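Local structure of uncharacterized protein, DUF633, LMOf2365_1472 (3GNL) at residues A[106-111]-A[119-124]; A[80-85]-A[92-97]; A[134-139]-A[159-164]. The protein is of unknown function but probably acts as a tRNA (adenine(22)-N(1))-methyltransferase built on a Rossmann-like fold. One frame throughout, in Å; residues are numbered along the deposited sequence.

In the fold
All three contacts are apolar packing on one face of a single seven-stranded sheet, whose order and lone antiparallel strand 154-163 match the class I methyltransferase fold. Contact 2 places a loop on strand 93-99, contact 1 a helix on the adjacent strand 120-125, and contact 3 the next helix on strand 154-163. Neighbouring strands are tied by backbone bonds: I122 N to I94 O, 2.8 Å, joins contacts 1 and 2, and L161 N to L121 O, also 2.8 Å, joins contacts 1 and 3. Contact centres lie about 7 Å (1 and 2), 9 Å (1 and 3) and 15 Å (2 and 3) apart, so contact 1 is the bridge.

Contact 1 (A[106-111]-A[119-124]); sequences TILEEG and TKLILQ
L108, on helix 101-110, meets two leucines of strand 120-125, L121 and L123, and these three buried side chains make up the whole contact. The two methyls of L108 divide the work. CD2 of L108 reaches CD1 of L121 at 4.1 Å, and CD1 of L108 reaches CD1 of L123 at 3.9 Å. Both approaches are tip to tip, each leucine extending from its own backbone, and both distances are ordinary van der Waals separations. No hydrogen bond crosses between 106-111 and 119-124, and the surface buried between them, 112 Å² with both sides summed, is entirely that of these leucines.

The backbones stay 10.0 Å apart, measured between CA of L108 and CA of L121, and leucine ends span the distance. In L108 the CG lies opposite the carbonyl carbon (chi1 -66°), and its fork is thereby presented to the strand with one methyl for each partner. L121 and L123 stand two residues apart, which puts them on the same side of the extended chain, and both carry CG in the same setting. CD1 of L121 and CD1 of L123 are 4.7 Å from each other, and each meets a different methyl of L108. On the helix side, E110 N to T106 O at 2.8 Å and G111 N to I107 O at 3.0 Å show that the last turn around L108 is regular up to G111, which leaves helical geometry.

Strand 93-99, helix 101-110 and strand 120-125 form a beta-alpha-beta unit, and the contact seats its helix on its second strand. I96 of the first strand also touches L108, while W135 of helix 129-139 packs against both L108 and L121, and L132 of that helix covers L123.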
ATOM      1  N   THR A 106       4.676   2.234  10.144  1.00 24.90           N
ATOM      2  CA  THR A 106       5.733   2.021  11.176  1.00 27.25           C
ATOM      3  C   THR A 106       7.084   1.798  10.489  1.00 27.46           C
ATOM      4  O   THR A 106       8.088   2.417  10.871  1.00 29.07           O
ATOM      5  CB  THR A 106       5.362   0.874  12.126  1.00 30.51           C
ATOM      6  OG1 THR A 106       4.155   1.245  12.809  1.00 32.25           O
ATOM      7  CG2 THR A 106       6.463   0.601  13.176  1.00 31.70           C
ATOM      8  N   ILE A 107       7.074   0.986   9.431  1.00 24.55           N
ATOM      9  CA  ILE A 107       8.283   0.707   8.656  1.00 24.15           C
ATOM     10  C   ILE A 107       8.855   2.001   8.082  1.00 23.47           C
ATOM     11  O   ILE A 107      10.081   2.223   8.130  1.00 26.50           O
ATOM     12  CB  ILE A 107       8.009  -0.343   7.553  1.00 23.90           C
ATOM     13  CG1 ILE A 107       7.889  -1.719   8.207  1.00 24.98           C
ATOM     14  CG2 ILE A 107       9.138  -0.323   6.476  1.00 24.35           C
ATOM     15  CD1 ILE A 107       7.397  -2.773   7.273  1.00 25.41           C
ATOM     16  N   LEU A 108       7.999   2.837   7.509  1.00 23.15           N
ATOM     17  CA  LEU A 108       8.406   4.132   6.946  1.00 21.86           C
ATOM     18  C   LEU A 108       8.927   5.131   7.982  1.00 26.40           C
ATOM     19  O   LEU A 108       9.900   5.856   7.707  1.00 26.98           O
ATOM     20  CB  LEU A 108       7.269   4.780   6.141  1.00 23.56           C
ATOM     21  CG  LEU A 108       6.876   4.018   4.871  1.00 20.87           C
ATOM     22  CD1 LEU A 108       5.592   4.600   4.292  1.00 23.15           C
ATOM     23  CD2 LEU A 108       8.005   4.056   3.786  1.00 23.12           C
ATOM     24  N   GLU A 109       8.284   5.169   9.147  1.00 28.40           N
ATOM     25  CA  GLU A 109       8.701   6.065  10.232  1.00 30.68           C
ATOM     26  C   GLU A 109       9.990   5.594  10.908  1.00 31.64           C
ATOM     27  O   GLU A 109      10.946   6.370  10.997  1.00 34.75           O
ATOM     28  CB  GLU A 109       7.558   6.278  11.231  1.00 30.61           C
ATOM     29  CG  GLU A 109       6.363   6.983  10.588  1.00 30.53           C
ATOM     30  CD  GLU A 109       5.128   7.070  11.485  1.00 29.68           C
ATOM     31  OE1 GLU A 109       5.016   6.260  12.436  1.00 30.96           O
ATOM     32  OE2 GLU A 109       4.258   7.929  11.185  1.00 31.03           O
ATOM     33  N   GLU A 110      10.054   4.343  11.355  1.00 31.66           N
ATOM     34  CA  GLU A 110      11.295   3.820  11.956  1.00 32.04           C
ATOM     35  C   GLU A 110      12.448   3.840  10.961  1.00 33.05           C
ATOM     36  O   GLU A 110      13.598   4.040  11.349  1.00 33.27           O
ATOM     37  CB  GLU A 110      11.109   2.413  12.492  1.00 34.61           C
ATOM     38  CG  GLU A 110      10.151   2.310  13.653  1.00 35.62           C
ATOM     39  CD  GLU A 110       9.893   0.884  14.082  1.00 37.76           C
ATOM     40  OE1 GLU A 110      10.376  -0.073  13.429  1.00 39.11           O
ATOM     41  OE2 GLU A 110       9.181   0.708  15.085  1.00 38.90           O
ATOM     42  N   GLY A 111      12.149   3.649   9.682  1.00 31.47           N
ATOM     43  CA  GLY A 111      13.190   3.595   8.659  1.00 31.70           C
ATOM     44  C   GLY A 111      13.368   4.902   7.931  1.00 30.17           C
ATOM     45  O   GLY A 111      13.859   4.937   6.804  1.00 32.61           O
ATOM     46  N   THR A 119      13.093   8.259  -4.546  1.00 26.27           N
ATOM     47  CA  THR A 119      12.194   9.158  -5.294  1.00 27.51           C
ATOM     48  C   THR A 119      10.789   8.574  -5.600  1.00 26.30           C
ATOM     49  O   THR A 119       9.928   9.225  -6.231  1.00 26.27           O
ATOM     50  CB  THR A 119      12.839   9.637  -6.614  1.00 29.50           C
ATOM     51  OG1 THR A 119      13.316   8.507  -7.363  1.00 29.13           O
ATOM     52  CG2 THR A 119      14.028  10.585  -6.341  1.00 30.42           C
ATOM     53  N   LYS A 120      10.573   7.321  -5.200  1.00 24.13           N
ATOM     54  CA  LYS A 120       9.285   6.687  -5.480  1.00 23.28           C
ATOM     55  C   LYS A 120       8.999   5.644  -4.427  1.00 23.80           C
ATOM     56  O   LYS A 120       9.877   4.849  -4.068  1.00 23.03           O
ATOM     57  CB  LYS A 120       9.243   6.106  -6.883  1.00 23.44           C
ATOM     58  CG  LYS A 120       7.893   5.467  -7.306  1.00 24.13           C
ATOM     59  CD  LYS A 120       7.662   5.342  -8.815  1.00 26.84           C
ATOM     60  CE  LYS A 120       8.798   4.571  -9.496  1.00 27.22           C
ATOM     61  NZ  LYS A 120       8.450   4.561 -10.920  1.00 28.13           N
ATOM     62  N   LEU A 121       7.774   5.658  -3.879  1.00 22.24           N
ATOM     63  CA  LEU A 121       7.305   4.561  -3.015  1.00 21.99           C
ATOM     64  C   LEU A 121       6.101   3.977  -3.711  1.00 20.56           C
ATOM     65  O   LEU A 121       5.240   4.701  -4.220  1.00 21.42           O
ATOM     66  CB  LEU A 121       6.867   5.028  -1.606  1.00 21.94           C
ATOM     67  CG  LEU A 121       7.851   5.825  -0.767  1.00 22.03           C
ATOM     68  CD1 LEU A 121       7.209   6.436   0.516  1.00 22.66           C
ATOM     69  CD2 LEU A 121       9.020   4.926  -0.401  1.00 25.96           C
ATOM     70  N   ILE A 122       6.043   2.649  -3.736  1.00 18.86           N
ATOM     71  CA  ILE A 122       4.857   1.950  -4.245  1.00 19.64           C
ATOM     72  C   ILE A 122       4.326   1.085  -3.092  1.00 19.40           C
ATOM     73  O   ILE A 122       5.017   0.130  -2.622  1.00 19.82           O
ATOM     74  CB  ILE A 122       5.180   1.038  -5.416  1.00 19.70           C
ATOM     75  CG1 ILE A 122       5.798   1.857  -6.566  1.00 20.88           C
ATOM     76  CG2 ILE A 122       3.901   0.368  -5.886  1.00 21.36           C
ATOM     77  CD1 ILE A 122       6.573   0.987  -7.602  1.00 19.35           C
ATOM     78  N   LEU A 123       3.163   1.467  -2.544  1.00 19.22           N
ATOM     79  CA  LEU A 123       2.726   0.825  -1.282  1.00 18.64           C
ATOM     80  C   LEU A 123       1.396   0.136  -1.552  1.00 18.99           C
ATOM     81  O   LEU A 123       0.528   0.669  -2.261  1.00 18.99           O
ATOM     82  CB  LEU A 123       2.546   1.886  -0.179  1.00 18.71           C
ATOM     83  CG  LEU A 123       3.721   2.814   0.028  1.00 19.06           C
ATOM     84  CD1 LEU A 123       3.332   3.788   1.166  1.00 20.89           C
ATOM     85  CD2 LEU A 123       5.006   2.025   0.338  1.00 19.95           C
ATOM     86  N   GLN A 124       1.245  -1.069  -0.993  1.00 18.30           N
ATOM     87  CA  GLN A 124       0.008  -1.811  -1.194  1.00 19.78           C
ATOM     88  C   GLN A 124      -0.420  -2.328   0.176  1.00 18.01           C
ATOM     89  O   GLN A 124      -0.059  -3.420   0.552  1.00 18.60           O
ATOM     90  CB  GLN A 124       0.199  -2.913  -2.229  1.00 20.57           C
ATOM     91  CG  GLN A 124      -1.123  -3.659  -2.575  1.00 21.01           C
ATOM     92  CD  GLN A 124      -1.379  -4.796  -1.619  1.00 24.24           C
ATOM     93  OE1 GLN A 124      -0.547  -5.676  -1.496  1.00 23.48           O
ATOM     94  NE2 GLN A 124      -2.513  -4.753  -0.902  1.00 28.14           N
TER

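Contact 2 (A[80-85]-A[92-97]); sequences NGLAVI and DTIVIA
I94 of strand 93-99 receives L82 and I85 from the loop that follows strand 74-78, within the Rossmann-like sheet of a class I methyltransferase fold. The CA atoms of L82 and I94 are 9.2 Å apart, so the contact is made by side-chain ends.

From its CB, which points toward the loop, I94 branches two ways. CG2 of I94 lies opposite the backbone N, and it comes to 4.2 Å from CD2 of L82. CG1 of I94 takes the place opposite the carbonyl carbon (chi1 -58°) and passes 4.0 Å from CD1 of I85. Because the chain then runs on extended (chi2 176°), CD1 of I94 touches both loop residues: it lies 3.7 Å from CD1 of I85 and 4.2 Å from CD1 of L82. The two isoleucines cross obliquely, the end of I85 lying against the outer two carbons of I94. L82 leaves its backbone in another direction, but its end nevertheless comes nearer to the strand, CD1 and CD2 both touching I94.

Outside the pair, I28 of strand 23-28 touches L82 and I94, and L121 of strand 120-125 touches I94, so the packing is continuous across three neighbouring strands. Backbone bonds turn the loop compactly. I85 N donates to L82 O at 3.0 Å, and that same oxygen accepts a bond from K114 NZ, which also binds I85 O.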
ATOM      1  N   ASN A  80      14.606  -6.389   9.524  1.00 31.96           N
ATOM      2  CA  ASN A  80      13.325  -5.794   9.855  1.00 32.86           C
ATOM      3  C   ASN A  80      13.093  -4.506   9.062  1.00 31.51           C
ATOM      4  O   ASN A  80      13.830  -3.537   9.181  1.00 30.41           O
ATOM      5  CB  ASN A  80      13.318  -5.501  11.354  1.00 33.83           C
ATOM      6  CG  ASN A  80      11.925  -5.226  11.889  1.00 36.24           C
ATOM      7  OD1 ASN A  80      10.918  -5.542  11.248  1.00 37.51           O
ATOM      8  ND2 ASN A  80      11.866  -4.631  13.088  1.00 36.18           N
ATOM      9  N   GLY A  81      12.082  -4.490   8.199  1.00 30.46           N
ATOM     10  CA  GLY A  81      11.725  -3.248   7.526  1.00 29.13           C
ATOM     11  C   GLY A  81      12.821  -2.693   6.628  1.00 29.37           C
ATOM     12  O   GLY A  81      13.381  -3.424   5.822  1.00 29.83           O
ATOM     13  N   LEU A  82      13.105  -1.404   6.750  1.00 28.78           N
ATOM     14  CA  LEU A  82      14.130  -0.754   5.908  1.00 29.32           C
ATOM     15  C   LEU A  82      15.580  -0.962   6.392  1.00 30.16           C
ATOM     16  O   LEU A  82      16.469  -0.364   5.787  1.00 32.11           O
ATOM     17  CB  LEU A  82      13.847   0.730   5.667  1.00 27.62           C
ATOM     18  CG  LEU A  82      12.435   1.116   5.176  1.00 27.35           C
ATOM     19  CD1 LEU A  82      12.327   2.570   4.821  1.00 25.50           C
ATOM     20  CD2 LEU A  82      11.996   0.207   4.000  1.00 26.90           C
ATOM     21  N   ALA A  83      15.772  -1.801   7.416  1.00 32.08           N
ATOM     22  CA  ALA A  83      17.121  -2.211   7.921  1.00 32.13           C
ATOM     23  C   ALA A  83      17.919  -2.911   6.807  1.00 33.19           C
ATOM     24  O   ALA A  83      19.153  -3.013   6.875  1.00 33.98           O
ATOM     25  CB  ALA A  83      17.005  -3.113   9.126  1.00 32.24           C
ATOM     26  N   VAL A  84      17.230  -3.366   5.768  1.00 30.75           N
ATOM     27  CA  VAL A  84      17.918  -4.059   4.688  1.00 30.57           C
ATOM     28  C   VAL A  84      18.500  -3.089   3.664  1.00 31.21           C
ATOM     29  O   VAL A  84      19.233  -3.509   2.771  1.00 33.30           O
ATOM     30  CB  VAL A  84      17.021  -5.123   3.994  1.00 28.90           C
ATOM     31  CG1 VAL A  84      16.572  -6.208   4.980  1.00 29.71           C
ATOM     32  CG2 VAL A  84      15.818  -4.436   3.220  1.00 29.26           C
ATOM     33  N   ILE A  85      18.199  -1.805   3.787  1.00 31.43           N
ATOM     34  CA  ILE A  85      18.668  -0.790   2.848  1.00 31.32           C
ATOM     35  C   ILE A  85      19.860  -0.054   3.443  1.00 33.15           C
ATOM     36  O   ILE A  85      19.893   0.234   4.634  1.00 33.70           O
ATOM     37  CB  ILE A  85      17.565   0.253   2.505  1.00 31.95           C
ATOM     38  CG1 ILE A  85      16.417  -0.386   1.728  1.00 31.02           C
ATOM     39  CG2 ILE A  85      18.120   1.405   1.679  1.00 31.58           C
ATOM     40  CD1 ILE A  85      15.315   0.623   1.420  1.00 29.24           C
ATOM     41  N   ASP A  92      16.244   3.881  -5.707  1.00 24.96           N
ATOM     42  CA  ASP A  92      15.371   4.881  -6.320  1.00 23.83           C
ATOM     43  C   ASP A  92      13.912   4.691  -5.882  1.00 26.39           C
ATOM     44  O   ASP A  92      13.187   5.684  -5.650  1.00 25.59           O
ATOM     45  CB  ASP A  92      15.417   4.818  -7.849  1.00 26.63           C
ATOM     46  CG  ASP A  92      16.824   5.027  -8.391  1.00 27.72           C
ATOM     47  OD1 ASP A  92      17.357   6.118  -8.109  1.00 29.96           O
ATOM     48  OD2 ASP A  92      17.363   4.107  -9.051  1.00 29.82           O
ATOM     49  N   THR A  93      13.517   3.427  -5.767  1.00 24.41           N
ATOM     50  CA  THR A  93      12.118   3.053  -5.542  1.00 23.07           C
ATOM     51  C   THR A  93      12.018   2.032  -4.415  1.00 23.75           C
ATOM     52  O   THR A  93      12.741   1.048  -4.426  1.00 22.62           O
ATOM     53  CB  THR A  93      11.544   2.510  -6.817  1.00 24.24           C
ATOM     54  OG1 THR A  93      11.621   3.537  -7.803  1.00 24.95           O
ATOM     55  CG2 THR A  93      10.063   2.146  -6.622  1.00 21.90           C
ATOM     56  N   ILE A  94      11.080   2.210  -3.472  1.00 22.32           N
ATOM     57  CA  ILE A  94      10.829   1.187  -2.463  1.00 21.60           C
ATOM     58  C   ILE A  94       9.399   0.687  -2.618  1.00 21.61           C
ATOM     59  O   ILE A  94       8.478   1.524  -2.783  1.00 21.31           O
ATOM     60  CB  ILE A  94      10.993   1.708  -1.024  1.00 22.12           C
ATOM     61  CG1 ILE A  94      12.410   2.277  -0.766  1.00 24.89           C
ATOM     62  CG2 ILE A  94      10.654   0.601   0.003  1.00 23.85           C
ATOM     63  CD1 ILE A  94      12.562   2.878   0.604  1.00 25.59           C
ATOM     64  N   VAL A  95       9.261  -0.653  -2.656  1.00 19.17           N
ATOM     65  CA  VAL A  95       7.955  -1.334  -2.709  1.00 19.74           C
ATOM     66  C   VAL A  95       7.677  -1.933  -1.359  1.00 19.12           C
ATOM     67  O   VAL A  95       8.532  -2.592  -0.804  1.00 19.92           O
ATOM     68  CB  VAL A  95       7.962  -2.472  -3.748  1.00 19.69           C
ATOM     69  CG1 VAL A  95       6.649  -3.235  -3.817  1.00 21.04           C
ATOM     70  CG2 VAL A  95       8.337  -1.950  -5.137  1.00 21.23           C
ATOM     71  N   ILE A  96       6.491  -1.663  -0.792  1.00 19.32           N
ATOM     72  CA  ILE A  96       6.068  -2.351   0.458  1.00 19.64           C
ATOM     73  C   ILE A  96       4.623  -2.791   0.203  1.00 18.22           C
ATOM     74  O   ILE A  96       3.714  -1.931   0.141  1.00 20.63           O
ATOM     75  CB  ILE A  96       6.156  -1.441   1.733  1.00 19.59           C
ATOM     76  CG1 ILE A  96       7.475  -0.645   1.737  1.00 20.83           C
ATOM     77  CG2 ILE A  96       6.019  -2.308   3.013  1.00 20.96           C
ATOM     78  CD1 ILE A  96       7.595   0.340   2.879  1.00 20.84           C
ATOM     79  N   ALA A  97       4.435  -4.098   0.039  1.00 18.10           N
ATOM     80  CA  ALA A  97       3.136  -4.686  -0.331  1.00 18.41           C
ATOM     81  C   ALA A  97       2.768  -5.814   0.631  1.00 19.67           C
ATOM     82  O   ALA A  97       3.635  -6.377   1.279  1.00 20.42           O
ATOM     83  CB  ALA A  97       3.184  -5.207  -1.774  1.00 19.64           C
TER

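Contact 3 (A[134-139]-A[159-164]); sequences EWSEQN and MVLAPS
S136 of helix 129-139 and L161 of strand 154-163 face each other with their CA atoms 7.8 Å apart, a close helix-to-strand approach allowed by the small serine. One methyl of L161 does nearly all the touching. CD2 of L161 presses on CB of S136 at 3.5 Å and lies 4.1 Å from OG of S136. The same CD2 of L161 reaches the six-membered end of W135, 4.3 Å from CZ3, coming at the edge and near the ring plane.

The polar tip of S136 is accounted for by hydrogen bonds outside the pair, to the carbonyl of W141 and with NE1 of W170, which fix its hydroxyl beside the apolar contact. W135 swings out with CG opposite its backbone N (chi1 179°). Over one face of its indole lies the amide of N139, whose ND2 sits 3.1 Å above the plane and offset toward the rim. That ND2 of N139 donates to W135 O at 3.1 Å, with an angle of 161° at the hydrogen. N139 N bonds the same carbonyl, which is thus gripped twice.

I143 of strand 141-151 also touches both S136 and L161. The helix thus covers the place where antiparallel strand 154-163 is inserted between 120-125 and its hairpin partner 141-151, the 5-7-6 edge of the class I methyltransferase sheet.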
ATOM      1  N   GLU A 134      -2.325   9.618   5.433  1.00 19.62           N
ATOM      2  CA  GLU A 134      -1.993  10.556   6.505  1.00 22.19           C
ATOM      3  C   GLU A 134      -0.502  10.728   6.579  1.00 22.22           C
ATOM      4  O   GLU A 134      -0.045  11.875   6.683  1.00 21.95           O
ATOM      5  CB  GLU A 134      -2.548  10.117   7.863  1.00 24.76           C
ATOM      6  CG  GLU A 134      -2.443  11.230   8.870  1.00 32.22           C
ATOM      7  CD  GLU A 134      -3.317  10.996  10.053  1.00 35.31           C
ATOM      8  OE1 GLU A 134      -3.267   9.882  10.634  1.00 37.43           O
ATOM      9  OE2 GLU A 134      -4.072  11.943  10.376  1.00 37.08           O
ATOM     10  N   TRP A 135       0.242   9.621   6.519  1.00 20.02           N
ATOM     11  CA  TRP A 135       1.695   9.695   6.520  1.00 20.28           C
ATOM     12  C   TRP A 135       2.155  10.580   5.373  1.00 19.04           C
ATOM     13  O   TRP A 135       3.083  11.382   5.539  1.00 19.97           O
ATOM     14  CB  TRP A 135       2.261   8.278   6.398  1.00 20.19           C
ATOM     15  CG  TRP A 135       3.799   8.271   6.371  1.00 21.00           C
ATOM     16  CD1 TRP A 135       4.631   8.181   7.432  1.00 22.57           C
ATOM     17  CD2 TRP A 135       4.608   8.365   5.204  1.00 22.44           C
ATOM     18  NE1 TRP A 135       5.942   8.229   6.997  1.00 23.08           N
ATOM     19  CE2 TRP A 135       5.956   8.379   5.638  1.00 22.37           C
ATOM     20  CE3 TRP A 135       4.327   8.498   3.841  1.00 23.79           C
ATOM     21  CZ2 TRP A 135       7.043   8.470   4.727  1.00 21.83           C
ATOM     22  CZ3 TRP A 135       5.398   8.585   2.937  1.00 24.03           C
ATOM     23  CH2 TRP A 135       6.740   8.565   3.403  1.00 22.91           C
ATOM     24  N   SER A 136       1.558  10.434   4.201  1.00 19.72           N
ATOM     25  CA  SER A 136       1.953  11.222   3.034  1.00 19.68           C
ATOM     26  C   SER A 136       1.809  12.720   3.313  1.00 21.35           C
ATOM     27  O   SER A 136       2.701  13.510   2.990  1.00 21.48           O
ATOM     28  CB  SER A 136       1.131  10.742   1.826  1.00 24.36           C
ATOM     29  OG  SER A 136       0.569  11.780   1.057  1.00 27.97           O
ATOM     30  N   GLU A 137       0.713  13.110   3.948  1.00 20.13           N
ATOM     31  CA  GLU A 137       0.512  14.489   4.326  1.00 20.35           C
ATOM     32  C   GLU A 137       1.527  14.932   5.386  1.00 19.76           C
ATOM     33  O   GLU A 137       2.109  16.018   5.207  1.00 21.84           O
ATOM     34  CB  GLU A 137      -0.905  14.615   4.903  1.00 21.22           C
ATOM     35  CG  GLU A 137      -1.235  15.986   5.440  1.00 20.97           C
ATOM     36  CD  GLU A 137      -2.710  16.108   5.723  1.00 19.97           C
ATOM     37  OE1 GLU A 137      -3.092  15.787   6.889  1.00 21.67           O
ATOM     38  OE2 GLU A 137      -3.477  16.566   4.845  1.00 21.07           O
ATOM     39  N   GLN A 138       1.740  14.157   6.453  1.00 22.49           N
ATOM     40  CA  GLN A 138       2.685  14.529   7.542  1.00 23.69           C
ATOM     41  C   GLN A 138       4.114  14.638   7.059  1.00 25.21           C
ATOM     42  O   GLN A 138       4.888  15.426   7.599  1.00 27.02           O
ATOM     43  CB  GLN A 138       2.659  13.571   8.722  1.00 28.21           C
ATOM     44  CG  GLN A 138       1.420  13.657   9.577  1.00 32.02           C
ATOM     45  CD  GLN A 138       1.370  12.535  10.581  1.00 35.89           C
ATOM     46  OE1 GLN A 138       2.282  11.680  10.625  1.00 39.52           O
ATOM     47  NE2 GLN A 138       0.310  12.498  11.394  1.00 37.40           N
ATOM     48  N   ASN A 139       4.462  13.857   6.041  1.00 23.40           N
ATOM     49  CA  ASN A 139       5.854  13.869   5.585  1.00 22.86           C
ATOM     50  C   ASN A 139       6.074  14.509   4.213  1.00 24.16           C
ATOM     51  O   ASN A 139       7.167  14.425   3.655  1.00 25.51           O
ATOM     52  CB  ASN A 139       6.388  12.447   5.648  1.00 23.48           C
ATOM     53  CG  ASN A 139       6.476  11.948   7.064  1.00 26.65           C
ATOM     54  OD1 ASN A 139       7.480  12.173   7.731  1.00 27.45           O
ATOM     55  ND2 ASN A 139       5.414  11.270   7.561  1.00 25.60           N
HETATM   56  N   MSE A 159      -0.883   2.578  -3.940  1.00 18.79           N
HETATM   57  CA  MSE A 159      -0.628   4.011  -4.065  1.00 19.86           C
HETATM   58  C   MSE A 159       0.845   4.220  -4.409  1.00 20.05           C
HETATM   59  O   MSE A 159       1.718   3.503  -3.927  1.00 18.88           O
HETATM   60  CB  MSE A 159      -0.991   4.764  -2.779  1.00 22.73           C
HETATM   61  CG  MSE A 159      -0.159   4.486  -1.579  1.00 25.08           C
HETATM   62 SE   MSE A 159      -0.846   5.594  -0.065  1.00 29.18          SE
HETATM   63  CE  MSE A 159      -2.376   4.463   0.341  1.00 19.19           C
ATOM     64  N   VAL A 160       1.101   5.239  -5.220  1.00 19.95           N
ATOM     65  CA  VAL A 160       2.479   5.538  -5.614  1.00 21.79           C
ATOM     66  C   VAL A 160       2.755   6.935  -5.161  1.00 22.23           C
ATOM     67  O   VAL A 160       1.896   7.816  -5.362  1.00 22.29           O
ATOM     68  CB  VAL A 160       2.624   5.436  -7.115  1.00 22.52           C
ATOM     69  CG1 VAL A 160       4.096   5.733  -7.517  1.00 22.94           C
ATOM     70  CG2 VAL A 160       2.156   4.044  -7.612  1.00 23.93           C
ATOM     71  N   LEU A 161       3.884   7.134  -4.491  1.00 20.49           N
ATOM     72  CA  LEU A 161       4.202   8.442  -3.902  1.00 22.77           C
ATOM     73  C   LEU A 161       5.536   8.954  -4.380  1.00 23.62           C
ATOM     74  O   LEU A 161       6.407   8.165  -4.748  1.00 26.51           O
ATOM     75  CB  LEU A 161       4.250   8.349  -2.383  1.00 24.49           C
ATOM     76  CG  LEU A 161       2.906   7.913  -1.758  1.00 25.21           C
ATOM     77  CD1 LEU A 161       2.951   6.432  -1.614  1.00 25.20           C
ATOM     78  CD2 LEU A 161       2.649   8.522  -0.431  1.00 26.78           C
ATOM     79  N   ALA A 162       5.756  10.260  -4.243  1.00 25.51           N
ATOM     80  CA  ALA A 162       7.060  10.867  -4.575  1.00 26.44           C
ATOM     81  C   ALA A 162       7.288  12.010  -3.576  1.00 27.68           C
ATOM     82  O   ALA A 162       6.311  12.628  -3.125  1.00 27.60           O
ATOM     83  CB  ALA A 162       7.046  11.380  -5.987  1.00 26.77           C
ATOM     84  N   PRO A 163       8.554  12.341  -3.244  1.00 27.56           N
ATOM     85  CA  PRO A 163       8.794  13.485  -2.362  1.00 27.97           C
ATOM     86  C   PRO A 163       8.293  14.793  -2.973  1.00 26.69           C
ATOM     87  O   PRO A 163       8.317  14.982  -4.192  1.00 28.40           O
ATOM     88  CB  PRO A 163      10.328  13.535  -2.226  1.00 27.63           C
ATOM     89  CG  PRO A 163      10.811  12.297  -2.760  1.00 27.91           C
ATOM     90  CD  PRO A 163       9.827  11.797  -3.776  1.00 28.61           C
ATOM     91  N   SER A 164       7.800  15.672  -2.115  1.00 26.74           N
ATOM     92  CA  SER A 164       7.346  16.985  -2.508  1.00 27.14           C
ATOM     93  C   SER A 164       8.067  18.036  -1.647  1.00 27.99           C
ATOM     94  O   SER A 164       8.127  17.921  -0.425  1.00 28.37           O
ATOM     95  CB  SER A 164       5.821  17.101  -2.310  1.00 27.02           C
ATOM     96  OG  SER A 164       5.363  18.379  -2.730  1.00 28.08           O
TER